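Local coordinates for putative DNA-binding protein (Salmonella choleraesuis, PDB 2HX0), which probably binds DNA and carries a magnesium ion on a cluster of histidines, forming a trimer built around a PCC-type fold, at residues 47-52 against 79-84. The protein carries 2 engineered substitutions. Numbering follows the deposited sequence.
Sequences AWIAGC and ISLNGT
W48 and T84 form an antiparallel non-hydrogen-bonded pair between two central strands of the PCC-domain sheet, their CA atoms 4.1 Å apart. Beyond this pair the strands part: the amide N of I49 still reaches the carbonyl O of G83 at 3.0 Å, the donor almost in line with the C=O bond, but farther along two waters fill the places of direct backbone bonds. A50 and G51 both face V121 of strand 113-124, a classic beta bulge just after the parting. The first water donates to I49 O and to N82 OD1 and accepts from G83 N; three bonds hold it, and it lies at the edge of the W48 ring, in its plane. In N82, chi1 of -75° places CG beside the backbone N, and together with chi2 of -65° it brings OD1 to this water although CB points away, while ND2 bonds to I79 O of the second subunit. The indole of W48 runs off from strand 79-84 to that same subunit, where NE1 bonds to A50 O. T84 OG1 likewise bonds to E119 of the second subunit and to R132 of its own chain. On the face carrying I49, L81 and C52 the contact is apolar. There CG2 of I49 comes up against L81 O at 3.2 Å, a close van der Waals contact, whereas its CG1 lies 4.4 Å from L81 CG. C52 extends SG anti to its backbone N, alongside L81, and L120 touches both residues. The second water bridges C52 O and L81 N, and C52 SG rests 3.8 Å from both CB and CD2 of L81.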
loop_
_atom_site.group_PDB
_atom_site.type_symbol
_atom_site.label_atom_id
_atom_site.label_comp_id
_atom_site.label_asym_id
_atom_site.label_seq_id
_atom_site.Cartn_x
_atom_site.Cartn_y
_atom_site.Cartn_z
ATOM N N ALA A 47 -9.166 -0.388 12.298
ATOM C CA ALA A 47 -9.111 -0.357 10.849
ATOM C C ALA A 47 -7.791 0.134 10.281
ATOM O O ALA A 47 -6.954 0.678 10.997
ATOM C CB ALA A 47 -10.265 0.510 10.318
ATOM N N TRP A 48 -7.608 -0.083 8.985
ATOM C CA TRP A 48 -6.404 0.368 8.298
ATOM C C TRP A 48 -6.763 0.582 6.836
ATOM O O TRP A 48 -7.760 0.047 6.352
ATOM C CB TRP A 48 -5.273 -0.671 8.454
ATOM C CG TRP A 48 -5.203 -1.767 7.412
ATOM C CD1 TRP A 48 -4.409 -1.794 6.301
ATOM C CD2 TRP A 48 -5.916 -3.009 7.424
ATOM N NE1 TRP A 48 -4.580 -2.977 5.622
ATOM C CE2 TRP A 48 -5.501 -3.741 6.290
ATOM C CE3 TRP A 48 -6.867 -3.574 8.284
ATOM C CZ2 TRP A 48 -6.002 -5.015 5.994
ATOM C CZ3 TRP A 48 -7.367 -4.839 7.990
ATOM C CH2 TRP A 48 -6.931 -5.546 6.852
ATOM N N ILE A 49 -5.977 1.395 6.142
ATOM C CA ILE A 49 -6.241 1.646 4.731
ATOM C C ILE A 49 -5.608 0.508 3.942
ATOM O O ILE A 49 -4.385 0.382 3.894
ATOM C CB ILE A 49 -5.619 2.972 4.264
ATOM C CG1 ILE A 49 -6.024 4.106 5.210
ATOM C CG2 ILE A 49 -6.081 3.270 2.843
ATOM C CD1 ILE A 49 -7.541 4.416 5.356
ATOM N N ALA A 50 -6.450 -0.327 3.338
ATOM C CA ALA A 50 -5.965 -1.472 2.573
ATOM C C ALA A 50 -5.687 -1.140 1.113
ATOM O O ALA A 50 -4.971 -1.870 0.433
ATOM C CB ALA A 50 -6.969 -2.627 2.667
ATOM N N GLY A 51 -6.257 -0.043 0.632
ATOM C CA GLY A 51 -6.043 0.355 -0.748
ATOM C C GLY A 51 -6.581 1.752 -0.969
ATOM O O GLY A 51 -7.601 2.117 -0.391
ATOM N N CYS A 52 -5.899 2.543 -1.791
ATOM C CA CYS A 52 -6.360 3.902 -2.052
ATOM C C CYS A 52 -5.773 4.505 -3.315
ATOM O O CYS A 52 -4.578 4.371 -3.592
ATOM C CB CYS A 52 -6.027 4.814 -0.862
ATOM S SG CYS A 52 -6.553 6.548 -1.053
ATOM N N ILE A 79 -0.759 8.773 -4.520
ATOM C CA ILE A 79 0.003 7.580 -4.864
ATOM C C ILE A 79 -0.179 6.517 -3.798
ATOM O O ILE A 79 -0.292 5.326 -4.099
ATOM C CB ILE A 79 1.496 7.920 -5.035
ATOM C CG1 ILE A 79 1.669 8.852 -6.240
ATOM C CG2 ILE A 79 2.315 6.648 -5.233
ATOM C CD1 ILE A 79 3.018 9.020 -6.849
ATOM N N SER A 80 -0.212 6.951 -2.548
ATOM C CA SER A 80 -0.429 6.025 -1.453
ATOM C C SER A 80 -0.924 6.753 -0.220
ATOM O O SER A 80 -0.519 7.879 0.069
ATOM C CB SER A 80 0.851 5.255 -1.121
ATOM O OG SER A 80 1.860 6.114 -0.635
ATOM N N LEU A 81 -1.836 6.100 0.484
ATOM C CA LEU A 81 -2.403 6.615 1.715
ATOM C C LEU A 81 -2.384 5.382 2.595
ATOM O O LEU A 81 -3.112 4.422 2.348
ATOM C CB LEU A 81 -3.839 7.095 1.499
ATOM C CG LEU A 81 -4.572 7.447 2.795
ATOM C CD1 LEU A 81 -3.863 8.595 3.483
ATOM C CD2 LEU A 81 -6.015 7.809 2.482
ATOM N N ASN A 82 -1.526 5.399 3.603
ATOM C CA ASN A 82 -1.385 4.253 4.482
ATOM C C ASN A 82 -1.539 4.601 5.940
ATOM O O ASN A 82 -1.313 5.737 6.356
ATOM C CB ASN A 82 -0.019 3.600 4.266
ATOM C CG ASN A 82 0.051 2.810 2.977
ATOM O OD1 ASN A 82 -0.644 1.805 2.815
ATOM N ND2 ASN A 82 0.887 3.260 2.050
ATOM N N GLY A 83 -1.928 3.611 6.726
ATOM C CA GLY A 83 -2.076 3.862 8.137
ATOM C C GLY A 83 -3.278 3.202 8.759
ATOM O O GLY A 83 -4.075 2.538 8.092
ATOM N N THR A 84 -3.399 3.414 10.060
ATOM C CA THR A 84 -4.465 2.850 10.858
ATOM C C THR A 84 -5.439 3.930 11.284
ATOM O O THR A 84 -5.110 5.112 11.282
ATOM C CB THR A 84 -3.876 2.208 12.122
ATOM O OG1 THR A 84 -3.045 3.170 12.796
ATOM C CG2 THR A 84 -3.036 0.993 11.757
HETATM O O HOH W 1 -2.204 1.096 5.241
HETATM O O HOH W 2 -2.931 4.096 -1.355
#